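Local coordinates for protein predicted acetamidase/formamidase (Thermoanaerobacter tengcongensis, PDB 3TKK) that probably hydrolyses carbon-nitrogen bonds other than peptide bonds in linear amides, and holds a zinc ion and a calcium ion close together, at residues N157-L162 against A187-G192; I134-V139 against L182-A187. All coordinates share one frame; numbering follows the deposited sequence.

Both contacts reach a pair of metals, contact 1 through 157-162 and contact 2 through 182-187. The zinc and calcium ions lie 3.5 Å apart, and water 3 bridges them, 2.0 Å from zinc and 2.5 Å from calcium. Contact 1 supplies Asn157 and Asp159 to calcium. Contact 2 supplies Asp184 to both ions and His186 to zinc. The centres of the contacts are about 9 Å apart, and the segments alternate along the chain and share Ala187. Around calcium, Asp159 OD1 comes within 2.9 Å of Asp184 OD2, a closeness the cation probably makes tolerable. Asp159 N also makes a probable hydrogen bond to Gly135 O, at 3.0 Å, which joins the calcium loop to the strand segment.

Contact 1 (N157-L162 against A187-G192); sequences NMDTTL and ALMGDG. With CA (calcium ion), chain G.
Thr161 and Asp191 are joined by the one direct hydrogen bond of this contact. Thr161 OG1 donates to Asp191 OD1 at 2.8 Å, on the syn side and 26° out of the carboxylate plane. The two side chains cross at about a right angle. The hydroxyl sits between the backbone N and carbonyl carbon of Thr161 (chi1 41°), which leaves CG2 lying against Met189 O. Water 2 adds a second link: it is 2.7 Å from Asp159 O, also reaches Asp191 OD1, and takes a weak bond from Thr161 N. The other carboxylate oxygen of Asp191 forms a salt bridge with Arg286.

The pairing is loop against loop, one following strand 155-157 and the other strand 180-186. The first of these loops carries part of the calcium site. Asn157 OD1 binds calcium at 2.3 Å. Asp159 chelates the ion with both carboxylate oxygens, OD1 at 2.3 Å and OD2 at 2.6 Å. Asn157 ND2 donates to water 1, itself a calcium ligand.

Packing falls to Met189. Its chain bends at chi3 (79°), which brings CE to 3.2 Å from Asp159 O and 3.6 Å from Thr161 CG2. The sulfur lies against Asp159 CB. With an alanine at Thr161 the hydroxyl and CG2 are gone, which is likely to leave Asp191 OD1 without this donor and open a gap beside Met189 CE.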
# COMPACT_ATOMS: atom_id res chain seq x y z
N ASN A 157 -2.52 -16.19 -8.76
CA ASN A 157 -2.60 -14.85 -9.45
C ASN A 157 -2.58 -13.77 -8.36
O ASN A 157 -3.59 -13.10 -8.06
CB ASN A 157 -3.92 -14.75 -10.18
CG ASN A 157 -4.00 -13.54 -11.11
OD1 ASN A 157 -3.03 -12.93 -11.47
ND2 ASN A 157 -5.24 -13.19 -11.48
N MET A 158 -1.43 -13.59 -7.82
CA MET A 158 -1.22 -12.64 -6.74
C MET A 158 -0.88 -11.20 -7.23
O MET A 158 -0.89 -10.32 -6.39
CB MET A 158 -0.06 -13.12 -5.87
CG MET A 158 -0.18 -14.47 -5.27
SD MET A 158 1.19 -14.91 -4.16
CE MET A 158 2.32 -15.44 -5.43
N ASP A 159 -0.46 -11.02 -8.51
CA ASP A 159 -0.20 -9.70 -9.16
C ASP A 159 0.48 -8.81 -8.16
O ASP A 159 0.05 -7.64 -7.87
CB ASP A 159 -1.43 -9.03 -9.75
CG ASP A 159 -1.96 -9.74 -11.04
OD1 ASP A 159 -1.26 -10.49 -11.76
OD2 ASP A 159 -3.19 -9.75 -11.20
N THR A 160 1.63 -9.31 -7.71
CA THR A 160 2.46 -8.59 -6.77
C THR A 160 3.74 -7.99 -7.37
O THR A 160 4.58 -8.75 -7.88
CB THR A 160 2.75 -9.56 -5.55
OG1 THR A 160 1.48 -9.82 -4.85
CG2 THR A 160 3.77 -8.88 -4.64
N THR A 161 3.94 -6.64 -7.30
CA THR A 161 4.92 -5.97 -8.07
C THR A 161 6.27 -6.36 -7.50
O THR A 161 7.25 -6.34 -8.22
CB THR A 161 4.81 -4.36 -7.84
OG1 THR A 161 4.58 -4.16 -6.42
CG2 THR A 161 3.49 -3.80 -8.72
N LEU A 162 6.33 -6.78 -6.23
CA LEU A 162 7.63 -7.20 -5.68
C LEU A 162 8.28 -8.45 -6.44
O LEU A 162 9.40 -8.79 -6.14
CB LEU A 162 7.45 -7.54 -4.16
CG LEU A 162 6.90 -6.39 -3.23
CD1 LEU A 162 6.92 -6.90 -1.73
CD2 LEU A 162 7.74 -5.11 -3.54
N ALA A 187 5.16 -6.30 -18.22
CA ALA A 187 6.31 -5.40 -18.39
C ALA A 187 6.31 -4.22 -17.36
O ALA A 187 7.34 -3.54 -17.15
CB ALA A 187 6.22 -4.80 -19.79
N LEU A 188 5.16 -3.94 -16.79
CA LEU A 188 4.87 -2.82 -15.89
C LEU A 188 3.48 -3.02 -15.28
O LEU A 188 2.60 -3.31 -16.00
CB LEU A 188 4.76 -1.53 -16.64
CG LEU A 188 4.85 -0.24 -15.77
CD1 LEU A 188 6.00 -0.23 -14.72
CD2 LEU A 188 4.84 1.02 -16.74
N MET A 189 3.33 -2.71 -14.00
CA MET A 189 1.98 -2.73 -13.37
C MET A 189 2.14 -1.92 -12.08
O MET A 189 3.19 -1.98 -11.41
CB MET A 189 1.57 -4.21 -13.02
CG MET A 189 0.05 -4.31 -12.48
SD MET A 189 -0.16 -5.88 -11.63
CE MET A 189 0.63 -5.42 -10.10
N GLY A 190 1.12 -1.17 -11.68
CA GLY A 190 1.10 -0.57 -10.40
C GLY A 190 0.33 -1.32 -9.36
O GLY A 190 -0.69 -2.04 -9.63
N ASP A 191 0.64 -1.01 -8.12
CA ASP A 191 0.03 -1.77 -7.04
C ASP A 191 -1.46 -1.48 -7.12
O ASP A 191 -1.94 -0.30 -7.39
CB ASP A 191 0.42 -1.27 -5.59
CG ASP A 191 1.74 -1.94 -5.06
OD1 ASP A 191 2.15 -3.03 -5.58
OD2 ASP A 191 2.38 -1.39 -4.16
N GLY A 192 -2.21 -2.54 -6.89
CA GLY A 192 -3.73 -2.42 -7.01
C GLY A 192 -4.25 -2.85 -8.43
O GLY A 192 -5.39 -3.41 -8.59
CA CA G . -2.91 -11.38 -13.16
O HOH W 1 -5.32 -10.92 -13.12
O HOH W 2 1.16 -5.43 -6.68
O HOH W 3 -3.17 -9.45 -14.74
O HOH W 4 -4.17 -12.77 -14.80

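Contact 2 (I134-V139 against L182-A187). With ZN (zinc ion), chain F; CA (calcium ion), chain G.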
# COMPACT_ATOMS: atom_id res chain seq x y z
N ILE A 134 6.21 -10.94 -12.23
CA ILE A 134 5.55 -12.18 -12.57
C ILE A 134 4.20 -12.09 -11.83
O ILE A 134 4.22 -11.96 -10.58
CB ILE A 134 6.34 -13.45 -12.08
CG1 ILE A 134 7.77 -13.54 -12.80
CG2 ILE A 134 5.29 -14.67 -12.23
CD1 ILE A 134 8.88 -14.31 -12.06
N GLY A 135 3.08 -12.14 -12.55
CA GLY A 135 1.78 -12.01 -11.90
C GLY A 135 1.24 -13.31 -11.28
O GLY A 135 0.56 -13.28 -10.26
N VAL A 136 1.46 -14.46 -11.96
CA VAL A 136 0.90 -15.76 -11.55
C VAL A 136 2.16 -16.62 -11.20
O VAL A 136 3.05 -16.86 -12.05
CB VAL A 136 0.17 -16.36 -12.67
CG1 VAL A 136 -0.07 -17.88 -12.49
CG2 VAL A 136 -1.28 -15.69 -12.81
N ILE A 137 2.23 -17.13 -9.98
CA ILE A 137 3.30 -18.04 -9.67
C ILE A 137 2.88 -18.75 -8.39
O ILE A 137 2.31 -18.12 -7.48
CB ILE A 137 4.65 -17.41 -9.44
CG1 ILE A 137 5.63 -18.52 -9.00
CG2 ILE A 137 4.57 -16.22 -8.38
CD1 ILE A 137 7.26 -17.84 -9.18
N GLY A 138 3.01 -20.08 -8.38
CA GLY A 138 2.42 -20.85 -7.27
C GLY A 138 2.78 -22.31 -7.32
O GLY A 138 3.41 -22.80 -8.28
N VAL A 139 2.34 -23.04 -6.31
CA VAL A 139 2.44 -24.48 -6.27
C VAL A 139 1.02 -25.04 -6.14
O VAL A 139 0.07 -24.31 -6.04
CB VAL A 139 3.21 -24.88 -5.00
CG1 VAL A 139 4.60 -24.22 -4.99
CG2 VAL A 139 2.34 -24.42 -3.65
N LEU A 182 4.32 -20.99 -13.33
CA LEU A 182 4.37 -19.48 -13.43
C LEU A 182 3.88 -18.93 -14.77
O LEU A 182 3.99 -19.56 -15.83
CB LEU A 182 5.65 -18.85 -12.89
CG LEU A 182 6.91 -19.25 -13.80
CD1 LEU A 182 8.05 -18.41 -13.62
CD2 LEU A 182 7.35 -20.56 -13.28
N GLY A 183 3.36 -17.75 -14.77
CA GLY A 183 3.11 -17.11 -16.03
C GLY A 183 2.66 -15.67 -15.77
O GLY A 183 2.93 -15.13 -14.75
N ASP A 184 1.83 -15.16 -16.68
CA ASP A 184 1.26 -13.80 -16.60
C ASP A 184 2.23 -12.77 -16.30
O ASP A 184 1.97 -12.02 -15.31
CB ASP A 184 0.16 -13.84 -15.47
CG ASP A 184 -0.56 -12.52 -15.25
OD1 ASP A 184 -0.88 -11.86 -16.22
OD2 ASP A 184 -0.90 -12.10 -14.10
N LEU A 185 3.34 -12.68 -17.08
CA LEU A 185 4.27 -11.64 -16.91
C LEU A 185 3.70 -10.28 -17.29
O LEU A 185 2.78 -10.21 -18.17
CB LEU A 185 5.65 -11.84 -17.69
CG LEU A 185 6.38 -13.21 -17.66
CD1 LEU A 185 7.77 -13.27 -18.57
CD2 LEU A 185 6.70 -13.65 -16.30
N HIS A 186 4.27 -9.23 -16.64
CA HIS A 186 3.82 -7.83 -16.92
C HIS A 186 5.08 -7.07 -17.14
O HIS A 186 6.01 -7.34 -16.41
CB HIS A 186 3.06 -7.13 -15.79
CG HIS A 186 1.78 -7.81 -15.41
ND1 HIS A 186 1.27 -7.76 -14.14
CD2 HIS A 186 0.89 -8.49 -16.15
CE1 HIS A 186 0.20 -8.52 -14.07
NE2 HIS A 186 -0.05 -8.98 -15.29
N ALA A 187 5.16 -6.30 -18.22
CA ALA A 187 6.31 -5.40 -18.39
C ALA A 187 6.31 -4.22 -17.36
O ALA A 187 7.34 -3.54 -17.15
CB ALA A 187 6.22 -4.80 -19.79
ZN ZN F . -1.74 -9.92 -16.12
CA CA G . -2.91 -11.38 -13.16
O HOH W 3 -3.17 -9.45 -14.74
O HOH W 4 -4.17 -12.77 -14.80
O HOH W 1 -5.32 -10.92 -13.12
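Val136 and Asp184 cross at about a right angle. The branch that touches is Val136 CG2, 3.5 Å from Asp184 CB, so an apolar side chain packs against the stem of a metal ligand. Asp184 CG lies opposite its own backbone N (chi1 -179°), and this carries the carboxylate out to both ions. OD1 binds zinc at 2.1 Å and OD2 binds calcium at 2.3 Å. His186 brings NE2 to zinc, also at 2.1 Å. Asp184 O lies over one face of the imidazole, offset toward the rim. Gly135 CA lies near His186 CE1. A beta carbon on Gly135 would collide with Asp184 OD2.

The partners pair differently on the other face of the sheet. Ile134 and Leu185 lie side by side and point the same way, with CG1 of Ile134 3.7 Å from CD2 of Leu185. Ile137 and Leu182 do likewise, and their CB atoms are 3.9 Å apart. Val205 of strand 203-212 packs on Ile134, Leu182 and Leu185.

Strands 136-138 and 182-186 run antiparallel, with axes at 160°. Val136 and Gly183 form a hydrogen-bonded pair. Gly183 N donates to Val136 O at 2.9 Å, and Val136 N donates back to Gly183 O. The chain turns a corner at Gly135, yet its N still bonds Asp184 O at 3.0 Å.

Glu200 and Cys39, the latter modified to 3-sulfinoalanine, also belong to the zinc site. A carboxylate shared by two cations, with a water also between them, is consistent with a metal centre that could activate the bridging water, if the protein is the amide hydrolase its family suggests.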